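Local coordinates for protein endoglucanase FnCel5A (Fervidobacterium nodosum, PDB 3NCO) that probably hydrolyses internal beta-1,4-glucosidic bonds of cellulose, as an endoglucanase of glycosyl hydrolase family 5 built on a TIM barrel, at residues 11-16 with 171-176; 137-142 with 163-168. One frame throughout, in Å; residues are numbered along the deposited sequence.

Contact 1. Residues 11-16 with 171-176; sequences SSAFEY and SRIVII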
loop_
_atom_site.group_PDB
_atom_site.type_symbol
_atom_site.label_atom_id
_atom_site.label_comp_id
_atom_site.label_asym_id
_atom_site.label_seq_id
_atom_site.Cartn_x
_atom_site.Cartn_y
_atom_site.Cartn_z
ATOM N N SER A 11 4.622 -12.547 -19.032
ATOM C CA SER A 11 3.555 -11.590 -18.774
ATOM C C SER A 11 4.084 -10.226 -18.260
ATOM O O SER A 11 4.834 -10.155 -17.280
ATOM C CB SER A 11 2.514 -12.164 -17.794
ATOM O OG SER A 11 1.835 -11.079 -17.173
ATOM N N SER A 12 3.663 -9.155 -18.927
ATOM C CA SER A 12 4.110 -7.810 -18.582
ATOM C C SER A 12 3.785 -7.456 -17.140
ATOM O O SER A 12 4.639 -6.911 -16.425
ATOM C CB SER A 12 3.459 -6.788 -19.512
ATOM O OG SER A 12 4.011 -5.504 -19.298
ATOM N N ALA A 13 2.552 -7.744 -16.699
ATOM C CA ALA A 13 2.172 -7.373 -15.315
ATOM C C ALA A 13 3.080 -8.044 -14.284
ATOM O O ALA A 13 3.434 -7.446 -13.226
ATOM C CB ALA A 13 0.757 -7.727 -15.037
ATOM N N PHE A 14 3.431 -9.302 -14.555
ATOM C CA PHE A 14 4.298 -10.012 -13.631
ATOM C C PHE A 14 5.671 -9.411 -13.596
ATOM O O PHE A 14 6.283 -9.366 -12.542
ATOM C CB PHE A 14 4.329 -11.517 -13.953
ATOM C CG PHE A 14 3.075 -12.251 -13.501
ATOM C CD1 PHE A 14 3.067 -12.983 -12.298
ATOM C CD2 PHE A 14 1.912 -12.168 -14.243
ATOM C CE1 PHE A 14 1.900 -13.638 -11.852
ATOM C CE2 PHE A 14 0.718 -12.845 -13.784
ATOM C CZ PHE A 14 0.718 -13.548 -12.613
ATOM N N GLU A 15 6.145 -8.916 -14.740
ATOM C CA GLU A 15 7.434 -8.250 -14.759
ATOM C C GLU A 15 7.413 -6.888 -14.049
ATOM O O GLU A 15 8.395 -6.517 -13.356
ATOM C CB GLU A 15 7.939 -8.140 -16.187
ATOM C CG GLU A 15 8.347 -9.514 -16.769
ATOM C CD GLU A 15 9.372 -10.310 -15.878
ATOM O OE1 GLU A 15 10.532 -9.828 -15.711
ATOM O OE2 GLU A 15 8.993 -11.417 -15.348
ATOM N N TYR A 16 6.325 -6.131 -14.254
ATOM C CA TYR A 16 6.185 -4.850 -13.534
ATOM C C TYR A 16 6.058 -5.114 -12.039
ATOM O O TYR A 16 6.566 -4.340 -11.209
ATOM C CB TYR A 16 5.003 -4.016 -14.059
ATOM C CG TYR A 16 5.315 -3.245 -15.306
ATOM C CD1 TYR A 16 4.946 -3.732 -16.553
ATOM C CD2 TYR A 16 5.976 -2.046 -15.239
ATOM C CE1 TYR A 16 5.277 -3.037 -17.722
ATOM C CE2 TYR A 16 6.310 -1.316 -16.406
ATOM C CZ TYR A 16 5.939 -1.813 -17.634
ATOM O OH TYR A 16 6.264 -1.133 -18.802
ATOM N N SER A 171 -2.033 1.644 -20.520
ATOM C CA SER A 171 -1.250 0.458 -20.103
ATOM C C SER A 171 -0.619 0.542 -18.706
ATOM O O SER A 171 0.004 -0.429 -18.240
ATOM C CB SER A 171 -0.155 0.160 -21.149
ATOM O OG SER A 171 0.758 1.263 -21.233
ATOM N N ARG A 172 -0.723 1.707 -18.054
ATOM C CA ARG A 172 -0.097 1.894 -16.746
ATOM C C ARG A 172 -0.598 0.856 -15.771
ATOM O O ARG A 172 -1.798 0.524 -15.740
ATOM C CB ARG A 172 -0.378 3.279 -16.162
ATOM C CG ARG A 172 0.565 3.603 -14.961
ATOM C CD ARG A 172 0.301 5.018 -14.435
ATOM N NE ARG A 172 0.549 6.021 -15.504
ATOM C CZ ARG A 172 1.761 6.412 -15.934
ATOM N NH1 ARG A 172 2.876 5.935 -15.357
ATOM N NH2 ARG A 172 1.836 7.284 -16.927
ATOM N N ILE A 173 0.324 0.354 -14.971
ATOM C CA ILE A 173 -0.079 -0.584 -13.930
ATOM C C ILE A 173 -1.095 0.058 -12.958
ATOM O O ILE A 173 -0.855 1.151 -12.434
ATOM C CB ILE A 173 1.118 -1.093 -13.172
ATOM C CG1 ILE A 173 1.974 -1.995 -14.076
ATOM C CG2 ILE A 173 0.644 -1.842 -11.899
ATOM C CD1 ILE A 173 1.360 -3.331 -14.414
ATOM N N VAL A 174 -2.211 -0.630 -12.697
ATOM C CA VAL A 174 -3.147 -0.172 -11.685
ATOM C C VAL A 174 -3.281 -1.299 -10.662
ATOM O O VAL A 174 -3.538 -2.472 -11.037
ATOM C CB VAL A 174 -4.526 0.148 -12.319
ATOM C CG1 VAL A 174 -5.654 0.408 -11.217
ATOM C CG2 VAL A 174 -4.341 1.315 -13.300
ATOM N N ILE A 175 -3.115 -0.956 -9.381
ATOM C CA ILE A 175 -3.143 -1.951 -8.300
ATOM C C ILE A 175 -4.535 -1.943 -7.690
ATOM O O ILE A 175 -5.047 -0.880 -7.326
ATOM C CB ILE A 175 -2.099 -1.604 -7.218
ATOM C CG1 ILE A 175 -0.704 -1.875 -7.790
ATOM C CG2 ILE A 175 -2.275 -2.435 -5.917
ATOM C CD1 ILE A 175 0.350 -1.045 -7.132
ATOM N N ILE A 176 -5.104 -3.145 -7.599
ATOM C CA ILE A 176 -6.442 -3.375 -7.047
ATOM C C ILE A 176 -6.366 -4.037 -5.666
ATOM O O ILE A 176 -5.843 -5.155 -5.528
ATOM C CB ILE A 176 -7.272 -4.331 -7.999
ATOM C CG1 ILE A 176 -7.205 -3.834 -9.430
ATOM C CG2 ILE A 176 -8.695 -4.512 -7.511
ATOM C CD1 ILE A 176 -7.590 -2.364 -9.631
#

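Contact 2. Residues 137-142 with 163-168; sequences LFFEIF and GEIRKT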
loop_
_atom_site.group_PDB
_atom_site.type_symbol
_atom_site.label_atom_id
_atom_site.label_comp_id
_atom_site.label_asym_id
_atom_site.label_seq_id
_atom_site.Cartn_x
_atom_site.Cartn_y
_atom_site.Cartn_z
ATOM N N LEU A 137 5.949 4.788 -12.555
ATOM C CA LEU A 137 4.833 5.246 -11.696
ATOM C C LEU A 137 3.615 4.331 -11.914
ATOM O O LEU A 137 3.097 4.258 -13.042
ATOM C CB LEU A 137 4.404 6.674 -12.041
ATOM C CG LEU A 137 3.185 7.215 -11.274
ATOM C CD1 LEU A 137 3.482 7.390 -9.749
ATOM C CD2 LEU A 137 2.721 8.533 -11.915
ATOM N N PHE A 138 3.139 3.750 -10.809
ATOM C CA PHE A 138 1.930 2.886 -10.793
ATOM C C PHE A 138 0.784 3.583 -10.061
ATOM O O PHE A 138 1.052 4.342 -9.107
ATOM C CB PHE A 138 2.210 1.585 -10.005
ATOM C CG PHE A 138 3.268 0.699 -10.608
ATOM C CD1 PHE A 138 3.862 0.978 -11.809
ATOM C CD2 PHE A 138 3.598 -0.491 -9.965
ATOM C CE1 PHE A 138 4.905 0.147 -12.312
ATOM C CE2 PHE A 138 4.587 -1.342 -10.468
ATOM C CZ PHE A 138 5.264 -1.012 -11.639
ATOM N N PHE A 139 -0.472 3.332 -10.480
ATOM C CA PHE A 139 -1.617 3.872 -9.742
ATOM C C PHE A 139 -2.215 2.792 -8.847
ATOM O O PHE A 139 -2.054 1.600 -9.141
ATOM C CB PHE A 139 -2.728 4.285 -10.705
ATOM C CG PHE A 139 -2.354 5.439 -11.597
ATOM C CD1 PHE A 139 -1.263 6.240 -11.243
ATOM C CD2 PHE A 139 -3.125 5.768 -12.751
ATOM C CE1 PHE A 139 -0.872 7.302 -12.014
ATOM C CE2 PHE A 139 -2.773 6.871 -13.551
ATOM C CZ PHE A 139 -1.652 7.666 -13.177
ATOM N N GLU A 140 -2.911 3.183 -7.775
ATOM C CA GLU A 140 -3.551 2.226 -6.887
ATOM C C GLU A 140 -4.906 2.795 -6.471
ATOM O O GLU A 140 -4.929 3.723 -5.676
ATOM C CB GLU A 140 -2.670 2.007 -5.661
ATOM C CG GLU A 140 -3.354 1.021 -4.678
ATOM C CD GLU A 140 -2.573 0.726 -3.409
ATOM O OE1 GLU A 140 -1.508 1.351 -3.218
ATOM O OE2 GLU A 140 -3.024 -0.096 -2.611
ATOM N N ILE A 141 -5.996 2.287 -7.057
ATOM C CA ILE A 141 -7.303 2.948 -6.977
ATOM C C ILE A 141 -7.748 3.353 -5.577
ATOM O O ILE A 141 -8.110 4.515 -5.343
ATOM C CB ILE A 141 -8.388 2.072 -7.604
ATOM C CG1 ILE A 141 -8.101 2.054 -9.106
ATOM C CG2 ILE A 141 -9.795 2.725 -7.428
ATOM C CD1 ILE A 141 -8.930 0.981 -9.864
ATOM N N PHE A 142 -7.685 2.401 -4.634
ATOM C CA PHE A 142 -8.116 2.699 -3.265
ATOM C C PHE A 142 -7.479 1.769 -2.248
ATOM O O PHE A 142 -7.367 0.564 -2.474
ATOM C CB PHE A 142 -9.645 2.711 -3.130
ATOM C CG PHE A 142 -10.129 3.330 -1.860
ATOM C CD1 PHE A 142 -9.860 4.683 -1.549
ATOM C CD2 PHE A 142 -10.804 2.541 -0.936
ATOM C CE1 PHE A 142 -10.278 5.225 -0.319
ATOM C CE2 PHE A 142 -11.266 3.079 0.267
ATOM C CZ PHE A 142 -11.006 4.405 0.581
ATOM N N GLY A 163 -11.854 2.331 -15.773
ATOM C CA GLY A 163 -12.298 2.857 -17.071
ATOM C C GLY A 163 -11.844 4.288 -17.318
ATOM O O GLY A 163 -11.335 4.632 -18.430
ATOM N N GLU A 164 -11.993 5.150 -16.306
ATOM C CA GLU A 164 -11.555 6.542 -16.453
ATOM C C GLU A 164 -10.033 6.638 -16.504
ATOM O O GLU A 164 -9.471 7.412 -17.284
ATOM C CB GLU A 164 -12.091 7.396 -15.306
ATOM C CG GLU A 164 -13.597 7.673 -15.473
ATOM C CD GLU A 164 -13.894 8.512 -16.706
ATOM O OE1 GLU A 164 -13.049 9.326 -17.132
ATOM O OE2 GLU A 164 -14.995 8.352 -17.256
ATOM N N ILE A 165 -9.351 5.855 -15.677
ATOM C CA ILE A 165 -7.888 5.839 -15.760
ATOM C C ILE A 165 -7.416 5.441 -17.158
ATOM O O ILE A 165 -6.494 6.074 -17.726
ATOM C CB ILE A 165 -7.282 4.873 -14.692
ATOM C CG1 ILE A 165 -7.528 5.421 -13.263
ATOM C CG2 ILE A 165 -5.769 4.575 -14.967
ATOM C CD1 ILE A 165 -7.179 4.430 -12.110
ATOM N N ARG A 166 -8.020 4.384 -17.700
ATOM C CA ARG A 166 -7.557 3.807 -18.968
ATOM C C ARG A 166 -7.738 4.727 -20.178
ATOM O O ARG A 166 -7.093 4.504 -21.205
ATOM C CB ARG A 166 -8.199 2.426 -19.178
ATOM C CG ARG A 166 -7.633 1.402 -18.251
ATOM C CD ARG A 166 -6.447 0.734 -18.822
ATOM N NE ARG A 166 -5.863 -0.235 -17.877
ATOM C CZ ARG A 166 -4.762 -0.046 -17.158
ATOM N NH1 ARG A 166 -4.056 1.062 -17.208
ATOM N NH2 ARG A 166 -4.379 -1.016 -16.369
ATOM N N LYS A 167 -8.596 5.742 -20.048
ATOM C CA LYS A 167 -8.857 6.689 -21.131
ATOM C C LYS A 167 -7.569 7.462 -21.481
ATOM O O LYS A 167 -7.289 7.720 -22.650
ATOM C CB LYS A 167 -9.979 7.673 -20.756
ATOM C CG LYS A 167 -11.362 7.068 -20.864
ATOM C CD LYS A 167 -12.437 8.083 -20.573
ATOM C CE LYS A 167 -13.806 7.433 -20.624
ATOM N NZ LYS A 167 -14.831 8.466 -20.263
ATOM N N THR A 168 -6.808 7.821 -20.451
ATOM C CA THR A 168 -5.584 8.596 -20.605
ATOM C C THR A 168 -4.294 7.773 -20.360
ATOM O O THR A 168 -3.217 8.172 -20.787
ATOM C CB THR A 168 -5.566 9.794 -19.623
ATOM O OG1 THR A 168 -5.850 9.344 -18.297
ATOM C CG2 THR A 168 -6.585 10.872 -20.040
#

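Contact 1. Residues 11-16 with 171-176
Ile173 and Tyr16 meet where the N-terminal helix 12-20 lies against the start of strand 174-177, one of the eight parallel strands of the TIM barrel. Ile173 comes just before that strand, with its CB directed at the helix, and it gives up the larger part of the surface buried here. Its CG1 lies 3.6 Å from Tyr16 CB, and Ile173 CD1 follows at 3.7 Å from the same Tyr16 CB. The branch therefore leans on the root of the tyrosine, reaching the ring obliquely near CG. With Ile173 CG1 anti to its own carbonyl carbon (chi1 -69°), the longer arm of the isoleucine points toward the helix, against Tyr16 CB and Ala13. A beta-branched, wholly apolar residue suits this buried place, since nothing polar is offered to it across the contact. Tyrosine suits the helix side because its two ends do different work: CB and CG pack on Ile173, while OH is hydrogen-bonded to Asp135 and the ring also touches Phe138. An alanine in place of Tyr16 would probably leave Ile173 CG1 without the ring carbon beside it and Asp135 without its hydroxyl partner. One turn earlier, Ala13 is small enough for the helix to sit close, and the end of the isoleucine reaches its backbone, with Ile173 CD1 4.2 Å from Ala13 CA.

Contact 2. Residues 137-142 with 163-168
A small, entirely apolar contact packs helix 151-168 onto strand 137-140 inside a beta-alpha-beta unit of the TIM barrel; the helix leads on to the neighbouring parallel strand 174-177. Ile165 carries the helix side alone, its CB directed at the strand, and its two branches go to different partners. The CG2 methyl comes up in plane to the edge of the Phe139 ring, 3.7 Å from Phe139 CD2 and 4.0 Å from Phe139 CE2, while the two side chains run past each other in opposite senses. The other arm ends in CD1, which lies 3.9 Å from Ile141 CG1. That division follows from Ile165 chi1 of -67°, which sets CG2 anti to the backbone N and CG1 anti to the carbonyl carbon. A beta-branched residue can thus fill two places at once, and the flat ring of Phe139 suits the strand because it offers an edge to the methyl while also meeting the ring of Trp123 and the side chain of Arg172. Ile141 also packs on Val174 and Ile176 of strand 174-177. At the outer side of the helix Lys167 NZ forms a salt bridge with Glu164 OE2 at 3.0 Å, approaching from above the carboxylate plane, and Glu164 OE1 is paired with Lys124. Since no hydrogen bond crosses between helix and strand, their attachment here depends on hydrophobic burial and on the fit of methyl groups to ring edge and aliphatic branch.

Overall arrangement
The centres of contacts 1 and 2 lie about 11 Å apart, on the same side of the chain's centre. Both reach the closed parallel sheet of the barrel at neighbouring strands: contact 1 by Ile173, immediately before strand 174-177, and contact 2 by strand 137-140. Along the chain, helix 12-20 comes first, then strand 137-140, helix 151-168 and strand 174-177, so contact 2 falls wholly within the span that contact 1 bridges. They also touch directly: Ile175 N lies 2.8 Å from Phe139 O, a probable backbone hydrogen bond between the strands, and Arg166 NH1 is hydrogen-bonded to Arg172 O. Packing of Tyr16 on Ile173 and Phe138 joins helix 12-20 to this beta-alpha-beta unit.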